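Local coordinates for amidohydrolase 3 domain-containing protein (Pyrococcus horikoshii, PDB 3IGH) that probably acts as a metal-dependent amidohydrolase cleaving carbon-nitrogen bonds other than peptide bonds, though its substrate is unknown, at residues 116-130 with 138-150. Numbering follows the deposited sequence.
Sequences WPTRKELNAIDKPVF and VAVANDKMLELLN. With SO4 (sulfate ion), chain I; SO4 (sulfate ion), chain M.
Trp-116 brings the edge of its ring, at CZ3, to within 3.7 Å of Val-138 CG1, while its NE1 donates to a sulfate probably from the crystallisation liquor. The contact is built on a beta hairpin, strands 129-133 and 138-141, with the lead-in to one strand packed on the helix 143-149 that follows the other. Arg-119 is bent at chi3 and sends NH1 to the syn side of Asp-143 OD2, a 2.9 Å salt bridge with guanidinium and carboxylate nearly coplanar (20°). Leu-122 lays CD1 across Val-140 CG1, and its carbonyl O takes Asn-142 ND2 at 3.0 Å from above the carbonyl plane; Ile-125 N reaches the same oxygen from the opposite face. Asn-123 OD1 accepts from Asp-143 N at 3.0 Å, in the carbonyl plane, and a water links it to Lys-144 N. Asp-126 OD1 is met by Lys-144 NZ from above the carboxylate plane, a 3.3 Å salt bridge. Lys-127 O receives the second N-H of Asn-142 ND2 almost straight (2.8 Å, 178°). Chi1 of 70° sets the Asn-142 amide between its own backbone N and carbonyl carbon, where OD1 caps the helix at Met-145 N and also accepts from Val-129 N at 3.1 Å. With alanine in place of Asn-142, the carbonyl of Lys-127 and the N-H groups of Val-129 and Met-145 would probably lose these mates. Pro-128 rests CG on Leu-148 CD1, and Val-129 O accepts from Asn-142 N. Phe-130, paired with Ala-141 at a non-hydrogen-bonded position, sets CB against Met-145 CG and ends with CZ 3.5 Å from Ala-139 CB.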
ATOM      1  N   TRP A 116     -21.827  42.587  12.974  1.00 44.12           N
ATOM      2  CA  TRP A 116     -20.857  41.709  12.308  1.00 40.11           C
ATOM      3  C   TRP A 116     -19.453  41.927  12.864  1.00 42.66           C
ATOM      4  O   TRP A 116     -19.076  43.063  13.167  1.00 42.03           O
ATOM      5  CB  TRP A 116     -20.854  41.970  10.804  1.00 35.37           C
ATOM      6  CG  TRP A 116     -22.046  41.430  10.070  1.00 42.68           C
ATOM      7  CD1 TRP A 116     -23.348  41.840  10.188  1.00 43.89           C
ATOM      8  CD2 TRP A 116     -22.041  40.399   9.076  1.00 52.57           C
ATOM      9  NE1 TRP A 116     -24.153  41.120   9.336  1.00 47.60           N
ATOM     10  CE2 TRP A 116     -23.378  40.229   8.640  1.00 55.11           C
ATOM     11  CE3 TRP A 116     -21.039  39.597   8.510  1.00 61.58           C
ATOM     12  CZ2 TRP A 116     -23.737  39.286   7.669  1.00 54.77           C
ATOM     13  CZ3 TRP A 116     -21.394  38.665   7.540  1.00 52.00           C
ATOM     14  CH2 TRP A 116     -22.732  38.519   7.129  1.00 52.04           C
ATOM     15  N   PRO A 117     -18.662  40.845  13.009  1.00 42.23           N
ATOM     16  CA  PRO A 117     -17.263  41.085  13.357  1.00 35.78           C
ATOM     17  C   PRO A 117     -16.503  41.568  12.120  1.00 35.10           C
ATOM     18  O   PRO A 117     -16.956  41.348  10.992  1.00 38.71           O
ATOM     19  CB  PRO A 117     -16.765  39.718  13.850  1.00 41.18           C
ATOM     20  CG  PRO A 117     -17.714  38.721  13.304  1.00 35.71           C
ATOM     21  CD  PRO A 117     -18.972  39.408  12.868  1.00 39.29           C
ATOM     22  N   THR A 118     -15.388  42.264  12.329  1.00 38.14           N
ATOM     23  CA  THR A 118     -14.663  42.888  11.215  1.00 38.76           C
ATOM     24  C   THR A 118     -13.170  42.579  11.265  1.00 33.97           C
ATOM     25  O   THR A 118     -12.621  42.298  12.335  1.00 34.74           O
ATOM     26  CB  THR A 118     -14.797  44.436  11.217  1.00 41.88           C
ATOM     27  OG1 THR A 118     -14.087  44.968  12.346  1.00 39.42           O
ATOM     28  CG2 THR A 118     -16.270  44.885  11.238  1.00 43.13           C
ATOM     29  N   ARG A 119     -12.539  42.662  10.091  1.00 41.02           N
ATOM     30  CA  ARG A 119     -11.082  42.608   9.916  1.00 42.43           C
ATOM     31  C   ARG A 119     -10.328  43.487  10.920  1.00 39.21           C
ATOM     32  O   ARG A 119      -9.381  43.028  11.570  1.00 39.82           O
ATOM     33  CB  ARG A 119     -10.732  43.013   8.473  1.00 40.06           C
ATOM     34  CG  ARG A 119      -9.232  43.098   8.160  1.00 49.05           C
ATOM     35  CD  ARG A 119      -8.970  43.742   6.792  1.00 45.46           C
ATOM     36  NE  ARG A 119      -9.506  45.103   6.692  1.00 51.65           N
ATOM     37  CZ  ARG A 119      -8.909  46.201   7.157  1.00 59.30           C
ATOM     38  NH1 ARG A 119      -7.730  46.140   7.772  1.00 50.59           N
ATOM     39  NH2 ARG A 119      -9.504  47.376   7.009  1.00 52.95           N
ATOM     40  N   LYS A 120     -10.766  44.741  11.060  1.00 49.00           N
ATOM     41  CA  LYS A 120     -10.144  45.680  12.007  1.00 44.87           C
ATOM     42  C   LYS A 120     -10.181  45.196  13.452  1.00 46.77           C
ATOM     43  O   LYS A 120      -9.174  45.275  14.155  1.00 45.70           O
ATOM     44  CB  LYS A 120     -10.785  47.070  11.906  1.00 53.52           C
ATOM     45  CG  LYS A 120     -10.302  47.892  10.728  1.00 59.09           C
ATOM     46  CD  LYS A 120     -11.106  49.173  10.580  1.00 78.50           C
ATOM     47  CE  LYS A 120     -10.715  49.918   9.315  1.00 86.48           C
ATOM     48  NZ  LYS A 120     -11.631  51.057   9.043  1.00 94.18           N
ATOM     49  N   GLU A 121     -11.336  44.690  13.888  1.00 41.82           N
ATOM     50  CA  GLU A 121     -11.501  44.177  15.257  1.00 39.30           C
ATOM     51  C   GLU A 121     -10.630  42.947  15.502  1.00 38.60           C
ATOM     52  O   GLU A 121     -10.053  42.775  16.579  1.00 41.21           O
ATOM     53  CB  GLU A 121     -12.971  43.847  15.536  1.00 46.22           C
ATOM     54  CG  GLU A 121     -13.880  45.071  15.650  1.00 51.14           C
ATOM     55  CD  GLU A 121     -15.343  44.778  15.324  1.00 62.79           C
ATOM     56  OE1 GLU A 121     -16.145  45.733  15.335  1.00 57.12           O
ATOM     57  OE2 GLU A 121     -15.699  43.607  15.051  1.00 52.85           O
ATOM     58  N   LEU A 122     -10.510  42.111  14.475  1.00 40.35           N
ATOM     59  CA  LEU A 122      -9.728  40.883  14.571  1.00 41.45           C
ATOM     60  C   LEU A 122      -8.219  41.137  14.482  1.00 45.64           C
ATOM     61  O   LEU A 122      -7.419  40.250  14.798  1.00 41.67           O
ATOM     62  CB  LEU A 122     -10.178  39.891  13.499  1.00 37.24           C
ATOM     63  CG  LEU A 122     -11.628  39.402  13.580  1.00 38.50           C
ATOM     64  CD1 LEU A 122     -11.961  38.559  12.357  1.00 43.58           C
ATOM     65  CD2 LEU A 122     -11.879  38.630  14.863  1.00 36.13           C
ATOM     66  N   ASN A 123      -7.837  42.347  14.063  1.00 46.05           N
ATOM     67  CA  ASN A 123      -6.426  42.768  14.077  1.00 44.73           C
ATOM     68  C   ASN A 123      -5.832  42.843  15.488  1.00 50.17           C
ATOM     69  O   ASN A 123      -4.610  42.821  15.653  1.00 54.39           O
ATOM     70  CB  ASN A 123      -6.233  44.090  13.321  1.00 46.08           C
ATOM     71  CG  ASN A 123      -6.250  43.913  11.809  1.00 47.39           C
ATOM     72  OD1 ASN A 123      -5.970  42.829  11.288  1.00 47.89           O
ATOM     73  ND2 ASN A 123      -6.577  44.983  11.097  1.00 41.21           N
ATOM     74  N   ALA A 124      -6.704  42.889  16.499  1.00 48.38           N
ATOM     75  CA  ALA A 124      -6.303  42.869  17.912  1.00 47.37           C
ATOM     76  C   ALA A 124      -5.642  41.557  18.349  1.00 50.62           C
ATOM     77  O   ALA A 124      -4.962  41.508  19.373  1.00 51.18           O
ATOM     78  CB  ALA A 124      -7.495  43.184  18.809  1.00 53.77           C
ATOM     79  N   ILE A 125      -5.855  40.493  17.579  1.00 54.17           N
ATOM     80  CA  ILE A 125      -5.171  39.226  17.817  1.00 52.31           C
ATOM     81  C   ILE A 125      -3.923  39.192  16.937  1.00 50.92           C
ATOM     82  O   ILE A 125      -4.012  39.380  15.720  1.00 47.06           O
ATOM     83  CB  ILE A 125      -6.089  38.022  17.517  1.00 53.19           C
ATOM     84  CG1 ILE A 125      -7.355  38.096  18.377  1.00 49.62           C
ATOM     85  CG2 ILE A 125      -5.362  36.706  17.783  1.00 44.36           C
ATOM     86  CD1 ILE A 125      -8.632  38.063  17.578  1.00 50.67           C
ATOM     87  N   ASP A 126      -2.767  38.945  17.557  1.00 56.78           N
ATOM     88  CA  ASP A 126      -1.465  39.051  16.885  1.00 60.88           C
ATOM     89  C   ASP A 126      -1.088  37.790  16.083  1.00 59.55           C
ATOM     90  O   ASP A 126       0.085  37.411  15.990  1.00 59.47           O
ATOM     91  CB  ASP A 126      -0.378  39.410  17.915  1.00 68.16           C
ATOM     92  CG  ASP A 126       0.881  39.997  17.274  1.00 78.03           C
ATOM     93  OD1 ASP A 126       0.765  40.816  16.333  1.00 75.02           O
ATOM     94  OD2 ASP A 126       1.990  39.627  17.718  1.00 79.45           O
ATOM     95  N   LYS A 127      -2.102  37.148  15.506  1.00 55.30           N
ATOM     96  CA  LYS A 127      -1.953  35.905  14.747  1.00 50.91           C
ATOM     97  C   LYS A 127      -2.919  35.964  13.567  1.00 42.96           C
ATOM     98  O   LYS A 127      -3.889  36.735  13.609  1.00 45.52           O
ATOM     99  CB  LYS A 127      -2.278  34.695  15.632  1.00 42.35           C
ATOM    100  CG  LYS A 127      -1.215  34.351  16.668  1.00 54.08           C
ATOM    101  CD  LYS A 127      -1.624  33.157  17.510  1.00 62.07           C
ATOM    102  CE  LYS A 127      -0.509  32.738  18.457  1.00 65.80           C
ATOM    103  NZ  LYS A 127      -0.855  31.486  19.191  1.00 66.75           N
ATOM    104  N   PRO A 128      -2.661  35.176  12.501  1.00 41.85           N
ATOM    105  CA  PRO A 128      -3.696  35.068  11.467  1.00 39.77           C
ATOM    106  C   PRO A 128      -4.959  34.465  12.087  1.00 40.21           C
ATOM    107  O   PRO A 128      -4.875  33.491  12.846  1.00 42.75           O
ATOM    108  CB  PRO A 128      -3.077  34.107  10.441  1.00 39.81           C
ATOM    109  CG  PRO A 128      -1.604  34.168  10.704  1.00 40.97           C
ATOM    110  CD  PRO A 128      -1.471  34.370  12.169  1.00 40.03           C
ATOM    111  N   VAL A 129      -6.096  35.099  11.809  1.00 41.81           N
ATOM    112  CA  VAL A 129      -7.401  34.708  12.354  1.00 35.73           C
ATOM    113  C   VAL A 129      -8.363  34.529  11.195  1.00 35.17           C
ATOM    114  O   VAL A 129      -8.459  35.392  10.329  1.00 37.27           O
ATOM    115  CB  VAL A 129      -7.965  35.786  13.341  1.00 38.54           C
ATOM    116  CG1 VAL A 129      -9.424  35.495  13.723  1.00 35.64           C
ATOM    117  CG2 VAL A 129      -7.128  35.845  14.590  1.00 29.84           C
ATOM    118  N   PHE A 130      -9.063  33.396  11.180  1.00 36.08           N
ATOM    119  CA  PHE A 130     -10.076  33.109  10.176  1.00 33.61           C
ATOM    120  C   PHE A 130     -11.286  32.528  10.917  1.00 34.00           C
ATOM    121  O   PHE A 130     -11.177  31.474  11.549  1.00 35.19           O
ATOM    122  CB  PHE A 130      -9.518  32.105   9.163  1.00 31.30           C
ATOM    123  CG  PHE A 130     -10.431  31.835   7.996  1.00 36.36           C
ATOM    124  CD1 PHE A 130     -10.368  32.627   6.860  1.00 30.22           C
ATOM    125  CD2 PHE A 130     -11.341  30.775   8.026  1.00 31.96           C
ATOM    126  CE1 PHE A 130     -11.191  32.387   5.773  1.00 36.83           C
ATOM    127  CE2 PHE A 130     -12.175  30.530   6.940  1.00 37.39           C
ATOM    128  CZ  PHE A 130     -12.095  31.332   5.809  1.00 39.57           C
ATOM    129  N   VAL A 138     -20.112  31.926   5.388  1.00 40.10           N
ATOM    130  CA  VAL A 138     -19.450  33.230   5.461  1.00 39.12           C
ATOM    131  C   VAL A 138     -18.311  33.135   6.474  1.00 34.37           C
ATOM    132  O   VAL A 138     -18.417  32.423   7.481  1.00 36.56           O
ATOM    133  CB  VAL A 138     -20.438  34.379   5.919  1.00 43.83           C
ATOM    134  CG1 VAL A 138     -19.725  35.723   6.008  1.00 42.47           C
ATOM    135  CG2 VAL A 138     -21.635  34.519   4.988  1.00 44.88           C
ATOM    136  N   ALA A 139     -17.220  33.856   6.209  1.00 32.49           N
ATOM    137  CA  ALA A 139     -16.136  33.986   7.166  1.00 30.61           C
ATOM    138  C   ALA A 139     -15.578  35.399   7.212  1.00 30.38           C
ATOM    139  O   ALA A 139     -15.752  36.177   6.276  1.00 35.18           O
ATOM    140  CB  ALA A 139     -15.023  32.995   6.848  1.00 32.60           C
ATOM    141  N   VAL A 140     -14.915  35.723   8.318  1.00 37.45           N
ATOM    142  CA  VAL A 140     -14.196  36.989   8.444  1.00 37.07           C
ATOM    143  C   VAL A 140     -12.747  36.679   8.799  1.00 37.59           C
ATOM    144  O   VAL A 140     -12.467  35.743   9.560  1.00 33.46           O
ATOM    145  CB  VAL A 140     -14.825  37.946   9.509  1.00 37.05           C
ATOM    146  CG1 VAL A 140     -14.214  39.348   9.412  1.00 39.34           C
ATOM    147  CG2 VAL A 140     -16.328  38.060   9.331  1.00 39.74           C
ATOM    148  N   ALA A 141     -11.831  37.466   8.240  1.00 38.31           N
ATOM    149  CA  ALA A 141     -10.403  37.295   8.477  1.00 42.76           C
ATOM    150  C   ALA A 141      -9.712  38.629   8.787  1.00 36.31           C
ATOM    151  O   ALA A 141     -10.121  39.671   8.270  1.00 42.78           O
ATOM    152  CB  ALA A 141      -9.761  36.619   7.262  1.00 36.82           C
ATOM    153  N   ASN A 142      -8.686  38.588   9.639  1.00 39.80           N
ATOM    154  CA  ASN A 142      -7.834  39.757   9.876  1.00 37.14           C
ATOM    155  C   ASN A 142      -6.756  39.952   8.786  1.00 38.80           C
ATOM    156  O   ASN A 142      -6.679  39.156   7.834  1.00 35.59           O
ATOM    157  CB  ASN A 142      -7.260  39.771  11.312  1.00 33.37           C
ATOM    158  CG  ASN A 142      -6.198  38.697  11.579  1.00 44.09           C
ATOM    159  OD1 ASN A 142      -5.749  37.957  10.688  1.00 40.32           O
ATOM    160  ND2 ASN A 142      -5.788  38.619  12.841  1.00 36.58           N
ATOM    161  N   ASP A 143      -5.955  41.014   8.922  1.00 41.52           N
ATOM    162  CA  ASP A 143      -4.901  41.372   7.956  1.00 45.28           C
ATOM    163  C   ASP A 143      -3.924  40.235   7.668  1.00 37.96           C
ATOM    164  O   ASP A 143      -3.666  39.914   6.504  1.00 43.45           O
ATOM    165  CB  ASP A 143      -4.104  42.590   8.452  1.00 49.93           C
ATOM    166  CG  ASP A 143      -4.868  43.898   8.317  1.00 62.58           C
ATOM    167  OD1 ASP A 143      -4.551  44.850   9.060  1.00 75.44           O
ATOM    168  OD2 ASP A 143      -5.775  43.983   7.466  1.00 58.67           O
ATOM    169  N   LYS A 144      -3.402  39.632   8.734  1.00 32.63           N
ATOM    170  CA  LYS A 144      -2.398  38.572   8.631  1.00 39.04           C
ATOM    171  C   LYS A 144      -2.900  37.348   7.863  1.00 43.23           C
ATOM    172  O   LYS A 144      -2.164  36.745   7.073  1.00 38.41           O
ATOM    173  CB  LYS A 144      -1.936  38.148  10.021  1.00 38.68           C
ATOM    174  CG  LYS A 144      -1.019  39.150  10.713  1.00 50.09           C
ATOM    175  CD  LYS A 144      -0.479  38.577  12.014  1.00 45.59           C
ATOM    176  CE  LYS A 144       0.631  39.448  12.595  1.00 62.91           C
ATOM    177  NZ  LYS A 144       0.116  40.741  13.129  1.00 69.32           N
ATOM    178  N   MET A 145      -4.158  36.992   8.093  1.00 37.98           N
ATOM    179  CA  MET A 145      -4.756  35.852   7.423  1.00 36.28           C
ATOM    180  C   MET A 145      -5.019  36.193   5.967  1.00 35.38           C
ATOM    181  O   MET A 145      -4.818  35.355   5.083  1.00 36.70           O
ATOM    182  CB  MET A 145      -6.057  35.452   8.125  1.00 36.94           C
ATOM    183  CG  MET A 145      -6.661  34.150   7.612  1.00 43.01           C
ATOM    184  SD  MET A 145      -5.703  32.706   8.105  1.00 35.80           S
ATOM    185  CE  MET A 145      -6.278  31.571   6.852  1.00 36.67           C
ATOM    186  N   LEU A 146      -5.452  37.430   5.712  1.00 36.23           N
ATOM    187  CA  LEU A 146      -5.720  37.871   4.343  1.00 34.79           C
ATOM    188  C   LEU A 146      -4.437  37.934   3.504  1.00 36.24           C
ATOM    189  O   LEU A 146      -4.474  37.712   2.291  1.00 37.61           O
ATOM    190  CB  LEU A 146      -6.440  39.225   4.330  1.00 42.27           C
ATOM    191  CG  LEU A 146      -7.906  39.237   4.793  1.00 38.75           C
ATOM    192  CD1 LEU A 146      -8.467  40.662   4.769  1.00 37.82           C
ATOM    193  CD2 LEU A 146      -8.760  38.312   3.951  1.00 34.22           C
ATOM    194  N   GLU A 147      -3.319  38.244   4.166  1.00 37.90           N
ATOM    195  CA  GLU A 147      -2.001  38.203   3.532  1.00 41.27           C
ATOM    196  C   GLU A 147      -1.678  36.784   3.071  1.00 40.12           C
ATOM    197  O   GLU A 147      -1.281  36.579   1.920  1.00 44.17           O
ATOM    198  CB  GLU A 147      -0.920  38.707   4.495  1.00 36.47           C
ATOM    199  CG  GLU A 147       0.491  38.752   3.894  1.00 56.14           C
ATOM    200  CD  GLU A 147       0.598  39.679   2.685  1.00 65.48           C
ATOM    201  OE1 GLU A 147       0.014  40.785   2.720  1.00 59.27           O
ATOM    202  OE2 GLU A 147       1.275  39.303   1.703  1.00 49.81           O
ATOM    203  N   LEU A 148      -1.882  35.817   3.967  1.00 39.09           N
ATOM    204  CA  LEU A 148      -1.677  34.397   3.648  1.00 40.25           C
ATOM    205  C   LEU A 148      -2.593  33.901   2.536  1.00 42.21           C
ATOM    206  O   LEU A 148      -2.184  33.084   1.701  1.00 40.75           O
ATOM    207  CB  LEU A 148      -1.874  33.530   4.891  1.00 37.87           C
ATOM    208  CG  LEU A 148      -0.764  33.505   5.942  1.00 49.39           C
ATOM    209  CD1 LEU A 148      -1.251  32.794   7.191  1.00 40.26           C
ATOM    210  CD2 LEU A 148       0.501  32.836   5.402  1.00 54.77           C
ATOM    211  N   LEU A 149      -3.829  34.399   2.518  1.00 38.51           N
ATOM    212  CA  LEU A 149      -4.832  33.874   1.592  1.00 36.14           C
ATOM    213  C   LEU A 149      -4.652  34.395   0.180  1.00 37.13           C
ATOM    214  O   LEU A 149      -4.869  33.651  -0.779  1.00 36.64           O
ATOM    215  CB  LEU A 149      -6.258  34.167   2.080  1.00 37.23           C
ATOM    216  CG  LEU A 149      -6.801  33.396   3.286  1.00 37.37           C
ATOM    217  CD1 LEU A 149      -8.180  33.943   3.670  1.00 36.90           C
ATOM    218  CD2 LEU A 149      -6.862  31.884   3.014  1.00 38.59           C
ATOM    219  N   ASN A 150      -4.270  35.673   0.069  1.00 37.94           N
ATOM    220  CA  ASN A 150      -4.102  36.350  -1.216  1.00 38.93           C
ATOM    221  C   ASN A 150      -5.257  36.058  -2.177  1.00 42.56           C
ATOM    222  O   ASN A 150      -5.055  35.530  -3.281  1.00 41.10           O
ATOM    223  CB  ASN A 150      -2.738  35.997  -1.844  1.00 44.28           C
ATOM    224  CG  ASN A 150      -2.340  36.958  -2.956  1.00 48.85           C
ATOM    225  OD1 ASN A 150      -2.330  38.175  -2.766  1.00 56.45           O
ATOM    226  ND2 ASN A 150      -2.032  36.414  -4.127  1.00 41.47           N
TER
HETATM  227  S   SO4 I   8     -27.940  40.916   8.577  1.00 73.08           S
HETATM  228  O1  SO4 I   8     -27.295  42.039   9.261  1.00 68.57           O
HETATM  229  O2  SO4 I   8     -29.103  41.392   7.833  1.00 67.03           O
HETATM  230  O3  SO4 I   8     -26.989  40.307   7.650  1.00 82.79           O
HETATM  231  O4  SO4 I   8     -28.379  39.927   9.560  1.00 75.25           O
HETATM  232  S   SO4 M  12       0.790  28.883  20.660  0.50 82.96           S
HETATM  233  O1  SO4 M  12       1.828  29.655  21.337  0.50 73.25           O
HETATM  234  O2  SO4 M  12      -0.522  29.341  21.107  0.50 80.17           O
HETATM  235  O3  SO4 M  12       0.907  29.075  19.218  0.50 82.21           O
HETATM  236  O4  SO4 M  12       0.941  27.465  20.979  0.50 74.47           O
HETATM  237  O   HOH W   1      -3.817  41.095  11.482  1.00 47.35           O
HETATM  238  O   HOH W   2      -2.819  40.816  13.769  1.00 52.82           O